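Local coordinates for protein carnitinyl-CoA dehydratase (Mycobacterium avium, PDB 3R0O) that probably adds water to, or removes it from, carnitinyl-type coenzyme A thioesters as a lyase of the enoyl-CoA hydratase/isomerase (crotonase) family, at residues V63-A68 against T110-N115; H104-P109 against A219-A224; G122-L127 against F140-V145; L131-E136 against E191-G196; G155-V160 against P237-T242. All coordinates share one frame; numbering follows the deposited sequence.

Contact 1: residues V63-A68 against T110-N115. With EDO (1,2-ethanediol), chain D.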
# COMPACT_ATOMS: atom_id res chain seq x y z
N VAL A 63 4.32 -7.98 -23.41
CA VAL A 63 5.33 -7.05 -23.91
C VAL A 63 6.50 -7.01 -22.94
O VAL A 63 6.31 -7.04 -21.70
CB VAL A 63 4.73 -5.63 -24.12
CG1 VAL A 63 5.80 -4.59 -24.42
CG2 VAL A 63 3.67 -5.64 -25.21
N VAL A 64 7.71 -6.96 -23.50
CA VAL A 64 8.92 -6.73 -22.74
C VAL A 64 9.62 -5.50 -23.30
O VAL A 64 9.76 -5.38 -24.53
CB VAL A 64 9.87 -7.97 -22.78
CG1 VAL A 64 11.22 -7.66 -22.09
CG2 VAL A 64 9.18 -9.22 -22.16
N ILE A 65 10.01 -4.58 -22.43
CA ILE A 65 10.83 -3.44 -22.83
C ILE A 65 12.20 -3.51 -22.14
O ILE A 65 12.29 -3.82 -20.94
CB ILE A 65 10.11 -2.08 -22.55
CG1 ILE A 65 10.87 -0.91 -23.19
CG2 ILE A 65 9.91 -1.85 -21.05
CD1 ILE A 65 9.99 0.37 -23.42
N THR A 66 13.27 -3.24 -22.88
CA THR A 66 14.62 -3.29 -22.33
C THR A 66 15.51 -2.23 -23.01
O THR A 66 15.07 -1.58 -23.97
CB THR A 66 15.21 -4.74 -22.50
OG1 THR A 66 16.29 -4.97 -21.58
CG2 THR A 66 15.66 -5.00 -23.96
N GLY A 67 16.74 -2.05 -22.51
CA GLY A 67 17.71 -1.12 -23.11
C GLY A 67 18.85 -1.91 -23.72
O GLY A 67 19.18 -2.98 -23.22
N ALA A 68 19.44 -1.41 -24.80
CA ALA A 68 20.63 -2.04 -25.40
C ALA A 68 21.85 -2.01 -24.45
O ALA A 68 22.02 -1.05 -23.68
CB ALA A 68 20.98 -1.38 -26.72
N THR A 110 3.04 -5.90 -19.32
CA THR A 110 4.31 -5.33 -19.73
C THR A 110 5.34 -5.69 -18.67
O THR A 110 5.05 -5.63 -17.47
CB THR A 110 4.22 -3.81 -19.87
OG1 THR A 110 3.71 -3.25 -18.65
CG2 THR A 110 3.29 -3.41 -21.07
N ILE A 111 6.53 -6.04 -19.12
CA ILE A 111 7.61 -6.42 -18.23
C ILE A 111 8.81 -5.54 -18.54
O ILE A 111 9.31 -5.56 -19.67
CB ILE A 111 8.01 -7.90 -18.43
CG1 ILE A 111 6.83 -8.83 -18.07
CG2 ILE A 111 9.24 -8.29 -17.56
CD1 ILE A 111 7.00 -10.26 -18.64
N ALA A 112 9.28 -4.75 -17.57
CA ALA A 112 10.54 -4.03 -17.79
C ALA A 112 11.71 -4.96 -17.47
O ALA A 112 11.83 -5.48 -16.35
CB ALA A 112 10.61 -2.73 -16.96
N ALA A 113 12.58 -5.17 -18.47
CA ALA A 113 13.77 -5.97 -18.29
C ALA A 113 14.91 -4.98 -18.12
O ALA A 113 15.47 -4.47 -19.10
CB ALA A 113 13.98 -6.87 -19.51
N VAL A 114 15.22 -4.70 -16.85
CA VAL A 114 16.15 -3.63 -16.47
C VAL A 114 17.61 -4.13 -16.51
O VAL A 114 18.10 -4.79 -15.57
CB VAL A 114 15.75 -3.01 -15.09
CG1 VAL A 114 16.64 -1.80 -14.74
CG2 VAL A 114 14.27 -2.58 -15.10
N ASN A 115 18.27 -3.84 -17.64
CA ASN A 115 19.60 -4.32 -18.00
C ASN A 115 20.74 -3.49 -17.43
O ASN A 115 21.92 -3.78 -17.71
CB ASN A 115 19.73 -4.29 -19.52
CG ASN A 115 19.51 -2.90 -20.10
OD1 ASN A 115 18.39 -2.39 -20.12
ND2 ASN A 115 20.59 -2.26 -20.56
C1 EDO D . 2.95 0.85 -20.80
O1 EDO D . 1.79 0.16 -21.26
C2 EDO D . 3.11 0.67 -19.29
O2 EDO D . 2.78 -0.69 -18.94
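Val63-Gly67 and Thr110-Val114 run as parallel neighbours, their short axes within 4.6 Å of each other and 24° apart, with Val63 standing beside Thr110, Val64 beside Ile111 and Ile65 beside Ala112. The backbone ladder alternates between the strands: Ile111 N donates to Val63 O, Ile65 N donates to Ile111 O at 3.0 Å, and Ala113 N reaches Ile65 O at 2.8 Å in a nearly straight bond (171° at the hydrogen). On the face carrying Val64, Thr66, Ile111 and Ala113, with Val64 CG1 anti to the backbone N (chi1 174°), that methyl points along the sheet to Ala113 CB at 3.9 Å, while Val64 CG2 meets Ile111 CB. Helix 198-210 covers this face, with Ala202 lying against Val64 and Ala113. On the other face Val63 CB packs against Thr110 CG2. Ile65 CG2 lies 4.2 Å from Ala112 CB there, and the rest of the Ile65 side chain leads away toward Tyr101. Thr110 OG1 shares a hydrogen bond of 2.7 Å with O2 of a 1,2-ethanediol, probably taken up from the crystallisation liquor. Beyond Ala113, side chains replace the regular ladder. Thr66 OG1 donates to Ala113 O at 2.7 Å, and Asn115 OD1 accepts Gly67 N at 2.9 Å, the donor standing well above the amide carbonyl plane. Asn115 ND2 turns to Gly69 O, so this one amide ties together the chain leaving both strands. Such paired, alternately bonded parallel strands form the centre of the main sheet in the crotonase fold.

Contact 2: residues H104-P109 against A219-A224. With EDO (1,2-ethanediol), chain D.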
# COMPACT_ATOMS: atom_id res chain seq x y z
N HIS A 104 0.22 5.37 -21.08
CA HIS A 104 -0.20 4.68 -22.30
C HIS A 104 -0.64 3.28 -21.86
O HIS A 104 0.07 2.30 -22.08
CB HIS A 104 0.97 4.66 -23.31
CG HIS A 104 0.61 4.15 -24.68
ND1 HIS A 104 1.47 4.24 -25.76
CD2 HIS A 104 -0.51 3.53 -25.16
CE1 HIS A 104 0.91 3.72 -26.83
NE2 HIS A 104 -0.29 3.27 -26.50
N PHE A 105 -1.80 3.20 -21.21
CA PHE A 105 -2.28 1.89 -20.74
C PHE A 105 -2.62 0.95 -21.91
O PHE A 105 -3.24 1.38 -22.88
CB PHE A 105 -3.49 2.07 -19.80
CG PHE A 105 -3.99 0.77 -19.20
CD1 PHE A 105 -3.57 0.35 -17.94
CD2 PHE A 105 -4.90 -0.02 -19.90
CE1 PHE A 105 -4.03 -0.83 -17.39
CE2 PHE A 105 -5.36 -1.22 -19.35
CZ PHE A 105 -4.94 -1.61 -18.10
N ILE A 106 -2.19 -0.32 -21.84
CA ILE A 106 -2.64 -1.34 -22.80
C ILE A 106 -3.08 -2.60 -22.05
O ILE A 106 -2.69 -2.82 -20.90
CB ILE A 106 -1.56 -1.70 -23.85
CG1 ILE A 106 -0.31 -2.34 -23.21
CG2 ILE A 106 -1.14 -0.46 -24.63
CD1 ILE A 106 0.61 -3.06 -24.22
N ASP A 107 -3.87 -3.45 -22.70
CA ASP A 107 -4.40 -4.66 -22.07
C ASP A 107 -3.33 -5.72 -21.79
O ASP A 107 -3.47 -6.51 -20.86
CB ASP A 107 -5.48 -5.28 -22.96
CG ASP A 107 -6.73 -4.42 -23.05
OD1 ASP A 107 -7.13 -3.79 -22.05
OD2 ASP A 107 -7.33 -4.41 -24.13
N LYS A 108 -2.28 -5.73 -22.61
CA LYS A 108 -1.24 -6.75 -22.56
C LYS A 108 -0.27 -6.47 -21.40
O LYS A 108 0.08 -5.33 -21.14
CB LYS A 108 -0.48 -6.79 -23.89
CG LYS A 108 -1.36 -6.66 -25.15
CD LYS A 108 -2.44 -7.75 -25.22
CE LYS A 108 -3.49 -7.41 -26.32
NZ LYS A 108 -2.98 -7.72 -27.66
N PRO A 109 0.13 -7.52 -20.66
CA PRO A 109 1.09 -7.31 -19.55
C PRO A 109 2.44 -6.82 -20.06
O PRO A 109 2.92 -7.25 -21.12
CB PRO A 109 1.23 -8.70 -18.93
CG PRO A 109 0.02 -9.36 -19.23
CD PRO A 109 -0.37 -8.91 -20.64
N ALA A 219 -8.20 -9.08 -18.71
CA ALA A 219 -9.31 -8.64 -17.84
C ALA A 219 -8.81 -8.45 -16.43
O ALA A 219 -9.16 -7.46 -15.77
CB ALA A 219 -10.47 -9.66 -17.87
N SER A 220 -7.97 -9.37 -15.96
CA SER A 220 -7.37 -9.26 -14.64
C SER A 220 -6.52 -7.99 -14.54
O SER A 220 -6.59 -7.27 -13.53
CB SER A 220 -6.57 -10.53 -14.24
OG SER A 220 -7.43 -11.68 -14.18
N LYS A 221 -5.74 -7.70 -15.59
CA LYS A 221 -4.94 -6.46 -15.60
C LYS A 221 -5.82 -5.22 -15.45
O LYS A 221 -5.50 -4.33 -14.63
CB LYS A 221 -4.05 -6.35 -16.83
CG LYS A 221 -3.25 -5.08 -16.86
CD LYS A 221 -2.33 -4.98 -18.05
CE LYS A 221 -1.69 -3.58 -18.06
NZ LYS A 221 -0.57 -3.44 -19.07
N ARG A 222 -6.93 -5.14 -16.19
CA ARG A 222 -7.85 -3.98 -16.07
C ARG A 222 -8.47 -3.88 -14.68
O ARG A 222 -8.53 -2.78 -14.13
CB ARG A 222 -8.94 -3.96 -17.15
CG ARG A 222 -8.39 -3.83 -18.58
CD ARG A 222 -9.46 -3.66 -19.64
NE ARG A 222 -10.25 -4.88 -19.78
CZ ARG A 222 -9.97 -5.89 -20.60
NH1 ARG A 222 -8.90 -5.86 -21.38
NH2 ARG A 222 -10.79 -6.94 -20.64
N VAL A 223 -8.93 -5.01 -14.12
CA VAL A 223 -9.50 -5.02 -12.76
C VAL A 223 -8.49 -4.55 -11.73
O VAL A 223 -8.82 -3.75 -10.84
CB VAL A 223 -10.07 -6.38 -12.35
CG1 VAL A 223 -10.51 -6.35 -10.86
CG2 VAL A 223 -11.29 -6.74 -13.23
N ALA A 224 -7.25 -5.04 -11.86
CA ALA A 224 -6.19 -4.76 -10.90
C ALA A 224 -5.85 -3.28 -10.86
O ALA A 224 -5.62 -2.71 -9.78
CB ALA A 224 -4.95 -5.58 -11.22
C1 EDO D . 2.95 0.85 -20.80
O1 EDO D . 1.79 0.16 -21.26
C2 EDO D . 3.11 0.67 -19.29
O2 EDO D . 2.78 -0.69 -18.94
O HOH W 1 -0.32 -0.90 -19.55
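Lys221 is extended throughout, CG anti to the backbone N (chi1 179°), a fully stretched chain that carries its ammonium group from helix 214-225 past the Phe105 ring and into the loop at Ile106-Lys108. There Lys221 NZ donates to Ile106 O at 2.9 Å and to Lys108 O, also at 2.9 Å, coming to the second from above its carbonyl plane. A third bond goes to water 1, 2.6 Å from Lys221 NZ, which also accepts from Ile106 N and contacts the bound 1,2-ethanediol; Asp130 adds a salt bridge. This buried ammonium group is therefore held by several partners at once. It also lies over the face of Phe105, a cation-pi contact with Lys221 NZ 4.9 Å from the ring centroid and 20° off the normal. The loop gripped in this way leads directly into strand 110-114 of the central sheet, so the lysine joins the start of that strand to a helix of the C-terminal half of the crotonase fold. Arg222 bends back at chi3, which brings Arg222 NH1 to Asp107 OD1 at 2.8 Å in a salt bridge. The carboxylate oxygen lies close to the guanidinium plane, yet is itself met from above the carboxylate plane, 83° out of it. Arg222 CG sits at the edge of the Phe105 ring, 4.1 Å from Phe105 CE2, while Arg222 NE is salt-bridged to Glu245 of the second subunit.

Contact 3: residues G122-L127 against F140-V145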
# COMPACT_ATOMS: atom_id res chain seq x y z
N GLY A 122 14.05 6.42 -16.26
CA GLY A 122 14.25 4.99 -16.35
C GLY A 122 13.49 4.26 -15.27
O GLY A 122 12.88 3.25 -15.54
N SER A 123 13.51 4.78 -14.05
CA SER A 123 12.66 4.26 -12.97
C SER A 123 11.20 4.48 -13.27
O SER A 123 10.34 3.64 -12.95
CB SER A 123 13.00 4.94 -11.65
OG SER A 123 14.11 4.33 -11.05
N GLU A 124 10.90 5.59 -13.93
CA GLU A 124 9.52 5.88 -14.29
C GLU A 124 8.99 4.87 -15.30
O GLU A 124 7.82 4.53 -15.28
CB GLU A 124 9.38 7.34 -14.73
CG GLU A 124 9.53 8.30 -13.53
CD GLU A 124 9.54 9.76 -13.89
OE1 GLU A 124 10.39 10.17 -14.71
OE2 GLU A 124 8.72 10.52 -13.33
N LEU A 125 9.85 4.37 -16.18
CA LEU A 125 9.43 3.32 -17.10
C LEU A 125 9.14 2.05 -16.30
O LEU A 125 8.15 1.38 -16.56
CB LEU A 125 10.49 3.03 -18.17
CG LEU A 125 10.84 4.16 -19.17
CD1 LEU A 125 11.91 3.68 -20.18
CD2 LEU A 125 9.59 4.69 -19.89
N ALA A 126 10.01 1.71 -15.36
CA ALA A 126 9.82 0.51 -14.54
C ALA A 126 8.53 0.63 -13.73
O ALA A 126 7.74 -0.34 -13.67
CB ALA A 126 11.05 0.27 -13.61
N LEU A 127 8.31 1.81 -13.14
CA LEU A 127 7.09 2.04 -12.34
C LEU A 127 5.80 1.92 -13.14
O LEU A 127 4.78 1.47 -12.62
CB LEU A 127 7.13 3.40 -11.62
CG LEU A 127 8.19 3.46 -10.51
CD1 LEU A 127 8.61 4.92 -10.27
CD2 LEU A 127 7.68 2.84 -9.23
N PHE A 140 17.73 1.93 -9.02
CA PHE A 140 16.56 2.75 -9.27
C PHE A 140 16.68 4.00 -8.40
O PHE A 140 17.36 4.02 -7.38
CB PHE A 140 15.29 1.95 -8.95
CG PHE A 140 15.19 0.63 -9.72
CD1 PHE A 140 14.45 0.55 -10.88
CD2 PHE A 140 15.87 -0.52 -9.26
CE1 PHE A 140 14.37 -0.65 -11.60
CE2 PHE A 140 15.82 -1.71 -9.98
CZ PHE A 140 15.06 -1.78 -11.15
N GLY A 141 16.03 5.07 -8.84
CA GLY A 141 15.95 6.27 -8.05
C GLY A 141 15.29 7.38 -8.84
O GLY A 141 15.06 7.26 -10.04
N LEU A 142 14.97 8.46 -8.13
CA LEU A 142 14.40 9.66 -8.71
C LEU A 142 15.25 10.85 -8.26
O LEU A 142 14.90 11.56 -7.31
CB LEU A 142 12.95 9.81 -8.24
CG LEU A 142 12.04 8.67 -8.72
CD1 LEU A 142 10.66 8.79 -8.15
CD2 LEU A 142 12.01 8.63 -10.24
N PRO A 143 16.39 11.07 -8.94
CA PRO A 143 17.32 12.13 -8.48
C PRO A 143 16.94 13.54 -8.97
O PRO A 143 17.76 14.46 -8.84
CB PRO A 143 18.66 11.69 -9.09
CG PRO A 143 18.24 11.14 -10.42
CD PRO A 143 16.94 10.35 -10.11
N GLU A 144 15.73 13.70 -9.51
CA GLU A 144 15.27 15.00 -10.02
C GLU A 144 15.37 16.17 -9.01
O GLU A 144 15.70 17.31 -9.41
CB GLU A 144 13.86 14.90 -10.59
CG GLU A 144 13.81 14.21 -11.98
CD GLU A 144 13.74 12.66 -11.93
OE1 GLU A 144 13.88 12.05 -10.84
OE2 GLU A 144 13.53 12.05 -13.01
N VAL A 145 15.14 15.88 -7.73
CA VAL A 145 15.25 16.90 -6.68
C VAL A 145 16.67 17.46 -6.52
O VAL A 145 16.83 18.58 -6.03
CB VAL A 145 14.74 16.42 -5.29
CG1 VAL A 145 13.23 16.25 -5.33
CG2 VAL A 145 15.46 15.14 -4.84
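Ser123 OG, on helix 121-128, accepts the backbone N-H of Gly141 at 3.0 Å, with 152° at the hydrogen. The same hydroxyl donates to Ala118 O, so two bonds hold the hydroxyl and set its rotation; chi1 of -83° turns it toward the strand. Immediately beside this bond, Phe140 CB lies 3.4 Å from Ser123 OG, and the Phe140 ring presents its edge to the helix, with Phe140 CE1 4.0 Å from Ala126 CB. Leu142 CD2 packs against the helix next, 4.1 Å from both Ser123 CB and Glu124 CG, the Leu142 and Glu124 side chains crossing at about a right angle. Further along, the carboxylates of Glu124 and Glu144 approach each other, Glu124 OE1 standing 4.0 Å from Glu144 OE2 with the two planes 59° apart. In enoyl-CoA hydratases of this fold, two glutamates at the equivalent places, one in the Gly-rich helix start and one after the following short strand, act on the substrate water; the pair seen here is consistent with that active site. Glu144 bends at chi2 to bring its carboxylate round to its neighbour. In the second shell, Ala153 N and Gly155 N both bind Glu124 OE2, fixing one oxygen of that carboxylate, and Ala151 packs against both glutamate side chains. The Phe140 ring is backed by Ala134 and Ala126 by Val132, both from strand 131-135, and Gly141 is paired through its backbone with Gly120. Val145, at the far end of 140-145, packs on Ser220 of the third subunit.

Contact 4: residues L131-E136 against E191-G196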
# COMPACT_ATOMS: atom_id res chain seq x y z
N LEU A 131 5.45 -5.55 -14.30
CA LEU A 131 6.39 -6.44 -13.66
C LEU A 131 7.81 -5.95 -13.98
O LEU A 131 8.03 -5.25 -14.99
CB LEU A 131 6.15 -7.86 -14.19
CG LEU A 131 4.74 -8.42 -13.91
CD1 LEU A 131 4.44 -9.67 -14.72
CD2 LEU A 131 4.56 -8.72 -12.44
N VAL A 132 8.77 -6.28 -13.13
CA VAL A 132 10.15 -5.84 -13.34
C VAL A 132 11.17 -6.91 -13.01
O VAL A 132 11.11 -7.49 -11.92
CB VAL A 132 10.51 -4.55 -12.52
CG1 VAL A 132 11.98 -4.17 -12.77
CG2 VAL A 132 9.59 -3.40 -12.87
N ILE A 133 12.11 -7.16 -13.94
CA ILE A 133 13.29 -7.98 -13.65
C ILE A 133 14.51 -7.08 -13.84
O ILE A 133 14.62 -6.36 -14.83
CB ILE A 133 13.40 -9.25 -14.54
CG1 ILE A 133 12.20 -10.16 -14.24
CG2 ILE A 133 14.71 -10.01 -14.24
CD1 ILE A 133 12.19 -11.46 -15.01
N ALA A 134 15.39 -7.08 -12.84
CA ALA A 134 16.59 -6.27 -12.91
C ALA A 134 17.84 -7.15 -12.81
O ALA A 134 17.80 -8.20 -12.19
CB ALA A 134 16.61 -5.20 -11.81
N CYS A 135 18.92 -6.72 -13.43
CA CYS A 135 20.19 -7.38 -13.28
C CYS A 135 20.82 -6.91 -11.96
O CYS A 135 20.37 -5.91 -11.38
CB CYS A 135 21.09 -7.09 -14.48
SG CYS A 135 21.49 -5.33 -14.68
N GLU A 136 21.82 -7.65 -11.47
CA GLU A 136 22.50 -7.40 -10.20
C GLU A 136 22.95 -5.96 -10.04
O GLU A 136 22.75 -5.36 -8.98
CB GLU A 136 23.74 -8.31 -10.07
CG GLU A 136 23.43 -9.75 -9.70
CD GLU A 136 22.96 -9.92 -8.25
OE1 GLU A 136 23.27 -9.04 -7.42
OE2 GLU A 136 22.28 -10.93 -7.93
N GLU A 191 12.32 -9.83 -9.66
CA GLU A 191 13.44 -10.74 -9.74
C GLU A 191 14.73 -9.97 -9.98
O GLU A 191 14.72 -8.91 -10.61
CB GLU A 191 13.21 -11.77 -10.86
CG GLU A 191 14.13 -12.96 -10.75
CD GLU A 191 13.90 -14.00 -11.82
OE1 GLU A 191 13.11 -13.76 -12.77
OE2 GLU A 191 14.54 -15.06 -11.71
N VAL A 192 15.82 -10.52 -9.47
CA VAL A 192 17.15 -10.00 -9.71
C VAL A 192 17.93 -11.16 -10.34
O VAL A 192 17.86 -12.27 -9.82
CB VAL A 192 17.81 -9.54 -8.38
CG1 VAL A 192 19.30 -9.25 -8.56
CG2 VAL A 192 17.06 -8.30 -7.83
N VAL A 193 18.62 -10.91 -11.46
CA VAL A 193 19.34 -11.95 -12.23
C VAL A 193 20.74 -11.44 -12.62
O VAL A 193 21.00 -10.25 -12.49
CB VAL A 193 18.55 -12.36 -13.51
CG1 VAL A 193 17.18 -12.98 -13.15
CG2 VAL A 193 18.42 -11.19 -14.52
N PRO A 194 21.64 -12.33 -13.08
CA PRO A 194 22.98 -11.85 -13.46
C PRO A 194 22.98 -10.82 -14.61
O PRO A 194 22.14 -10.89 -15.51
CB PRO A 194 23.71 -13.13 -13.90
CG PRO A 194 23.03 -14.24 -13.10
CD PRO A 194 21.57 -13.81 -13.04
N ASP A 195 23.92 -9.88 -14.56
CA ASP A 195 24.07 -8.92 -15.64
C ASP A 195 24.21 -9.68 -16.95
O ASP A 195 24.89 -10.73 -17.02
CB ASP A 195 25.32 -8.05 -15.43
CG ASP A 195 25.22 -7.16 -14.20
OD1 ASP A 195 24.14 -7.06 -13.58
OD2 ASP A 195 26.23 -6.57 -13.82
N GLY A 196 23.55 -9.16 -17.99
CA GLY A 196 23.59 -9.82 -19.28
C GLY A 196 22.48 -10.81 -19.52
O GLY A 196 22.34 -11.30 -20.65
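The outermost strand of the six-stranded main sheet, 191-193, is laid parallel along 131-135 here, with Ile133 beside Glu191, Ala134 beside Val192 and Cys135 beside Val193. Ala134 takes the central bonds: Ala134 N donates to Glu191 O at 3.0 Å, and Ala134 O accepts Val193 N at 2.9 Å, in the carbonyl plane. Weak bonds flank them, Glu191 N to Val132 O and Glu136 N to Val193 O. Ile133 and Glu191 point the same way and lie side by side, the carboxylate oxygen Glu191 OE1 coming 3.3 Å from Ile133 CD1. Ile133 CG2 meets Val193 CG2 at 3.9 Å on the same face. Helix 198-210, which follows strand 191-193 in the crotonase fold, covers this face, with Leu205 on Ile133 and Ala201 on Val193. Toward the strand ends, the Glu136 side chain bends at chi2 and crosses Val192 at about a right angle, Glu136 OE2 reaching Val192 CG1 at 3.5 Å. Cys135 SG sits between its own backbone N and carbonyl carbon (chi1 62°), 3.4 Å from Asp195 OD1, while Asp195 OD2 is hydrogen-bonded to Ser137 OG.

Contact 5: residues G155-V160 against P237-T242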
# COMPACT_ATOMS: atom_id res chain seq x y z
N GLY A 155 6.62 9.40 -11.60
CA GLY A 155 7.48 8.81 -10.56
C GLY A 155 7.06 9.09 -9.13
O GLY A 155 7.02 8.17 -8.30
N VAL A 156 6.74 10.34 -8.83
CA VAL A 156 6.46 10.71 -7.44
C VAL A 156 5.19 10.01 -6.92
O VAL A 156 5.19 9.45 -5.82
CB VAL A 156 6.36 12.23 -7.24
CG1 VAL A 156 5.99 12.55 -5.80
CG2 VAL A 156 7.70 12.88 -7.57
N PHE A 157 4.12 10.04 -7.68
CA PHE A 157 2.90 9.44 -7.17
C PHE A 157 2.86 7.92 -7.31
O PHE A 157 2.11 7.26 -6.59
CB PHE A 157 1.62 10.14 -7.69
CG PHE A 157 1.41 10.04 -9.18
CD1 PHE A 157 0.81 8.91 -9.73
CD2 PHE A 157 1.74 11.11 -10.02
CE1 PHE A 157 0.56 8.83 -11.11
CE2 PHE A 157 1.51 11.05 -11.40
CZ PHE A 157 0.91 9.91 -11.95
N ARG A 158 3.65 7.36 -8.23
CA ARG A 158 3.67 5.89 -8.36
C ARG A 158 4.61 5.23 -7.36
O ARG A 158 4.27 4.19 -6.81
CB ARG A 158 3.94 5.44 -9.79
CG ARG A 158 2.75 5.76 -10.75
CD ARG A 158 3.05 5.40 -12.21
NE ARG A 158 1.83 5.45 -13.03
CZ ARG A 158 1.82 5.45 -14.36
NH1 ARG A 158 2.96 5.46 -15.03
NH2 ARG A 158 0.66 5.47 -15.01
N ILE A 159 5.78 5.82 -7.10
CA ILE A 159 6.68 5.24 -6.11
C ILE A 159 6.03 5.07 -4.72
O ILE A 159 6.26 4.05 -4.10
CB ILE A 159 8.07 5.98 -6.01
CG1 ILE A 159 9.12 5.10 -5.31
CG2 ILE A 159 7.95 7.32 -5.29
CD1 ILE A 159 9.59 3.91 -6.08
N VAL A 160 5.19 6.02 -4.28
CA VAL A 160 4.55 5.93 -2.96
C VAL A 160 3.54 4.77 -2.89
O VAL A 160 3.16 4.33 -1.81
CB VAL A 160 3.93 7.28 -2.44
CG1 VAL A 160 5.00 8.35 -2.24
CG2 VAL A 160 2.88 7.83 -3.38
N PRO A 237 -6.23 12.54 -11.76
CA PRO A 237 -5.95 13.73 -10.95
C PRO A 237 -4.50 13.80 -10.50
O PRO A 237 -3.97 14.90 -10.27
CB PRO A 237 -6.91 13.60 -9.74
CG PRO A 237 -7.98 12.67 -10.20
CD PRO A 237 -7.27 11.70 -11.14
N LYS A 238 -3.83 12.66 -10.40
CA LYS A 238 -2.42 12.69 -10.03
C LYS A 238 -1.55 13.28 -11.16
O LYS A 238 -0.63 14.07 -10.89
CB LYS A 238 -1.98 11.29 -9.60
CG LYS A 238 -2.86 10.73 -8.44
CD LYS A 238 -2.51 9.27 -8.15
CE LYS A 238 -3.27 8.69 -6.97
NZ LYS A 238 -2.66 7.39 -6.62
N TRP A 239 -1.85 12.90 -12.40
CA TRP A 239 -1.25 13.51 -13.60
C TRP A 239 -1.49 15.01 -13.62
O TRP A 239 -0.53 15.78 -13.80
CB TRP A 239 -1.77 12.86 -14.90
CG TRP A 239 -1.23 11.46 -15.11
CD1 TRP A 239 -1.92 10.26 -15.04
CD2 TRP A 239 0.13 11.12 -15.42
NE1 TRP A 239 -1.06 9.21 -15.27
CE2 TRP A 239 0.20 9.71 -15.51
CE3 TRP A 239 1.30 11.87 -15.63
CZ2 TRP A 239 1.39 9.03 -15.80
CZ3 TRP A 239 2.49 11.21 -15.90
CH2 TRP A 239 2.53 9.80 -16.00
N GLU A 240 -2.74 15.45 -13.41
CA GLU A 240 -3.05 16.89 -13.45
C GLU A 240 -2.25 17.66 -12.39
O GLU A 240 -1.63 18.69 -12.70
CB GLU A 240 -4.56 17.17 -13.34
N ARG A 241 -2.22 17.13 -11.16
CA ARG A 241 -1.43 17.70 -10.07
C ARG A 241 0.05 17.76 -10.43
O ARG A 241 0.71 18.79 -10.20
CB ARG A 241 -1.63 16.91 -8.75
CG ARG A 241 -0.88 17.52 -7.53
CD ARG A 241 -1.29 16.84 -6.21
NE ARG A 241 -2.72 16.99 -5.97
CZ ARG A 241 -3.64 16.05 -6.18
NH1 ARG A 241 -3.29 14.81 -6.56
NH2 ARG A 241 -4.91 16.34 -5.97
N THR A 242 0.57 16.67 -11.00
CA THR A 242 1.98 16.64 -11.41
C THR A 242 2.29 17.71 -12.46
O THR A 242 3.24 18.49 -12.31
CB THR A 242 2.45 15.23 -11.93
OG1 THR A 242 2.30 14.25 -10.89
CG2 THR A 242 3.91 15.27 -12.34
O HOH W 2 4.97 12.25 -10.94
O HOH W 3 -0.23 8.00 -5.39
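Phe157 and Trp239 make the aromatic contact: Phe157 points from helix 155-162 into helix 236-250, and its edge strikes the face of Trp239 in a T-shaped pair, the planes 86° apart and the Phe157 ring centroid 5.1 Å from that of the Trp239 five-membered ring. Within this pair the nearest atoms are Phe157 CZ and Trp239 CE2, 3.6 Å apart. A CH-pi contact holds the Phe157 ring from above: Lys238 CB lies 3.5 Å from the ring centroid, almost on the normal. Thr242 OG1 then meets the ring edge at 3.3 Å from Phe157 CD2, and itself donates to Lys238 O one helical turn back. The ring is placed by chi1 of 64°, which sets CG between the backbone N and carbonyl carbon, a rotamer seldom seen in helices. Among the polar groups, the guanidinium of Arg158 sets one face over Trp239 CZ2, with Arg158 NH2 at the indole edge, 3.7 Å from Trp239 CZ2; Arg158 NH2 is also salt-bridged to Glu235. Water 3 links the helices, donating to Phe157 O at 2.7 Å and accepting from Lys238 NZ at 2.8 Å; Lys238 NZ also pairs with Glu161. The two short helix segments lie 137° apart in direction. Thr242 also packs on Val223 of the third subunit, in keeping with the trimer of crotonase-fold enzymes, whose C-terminal helices meet neighbouring subunits.

Contacts 1 and 4 lie in the same main sheet, their centres 10 Å apart, with strands 110-114 and 131-135 as neighbours. The loop 104-109 of contact 2 runs into strand 110-114 of contact 1, the two centres about 17 Å apart. Contact 3 sits near the chain centre, joined to the sheet through Phe140, Val132 and Ala134, and to contact 5 through Glu124 and Gly155. Contacts 1 and 3 come in series, as do 3 and 5, but segments of 3 and 4 alternate. Contacts 4 and 5 are farthest apart, about 26 Å between centres, on opposite sides of the chain's centre; together the five run from the main sheet through the probable active site of contact 3 to subunit-facing helices.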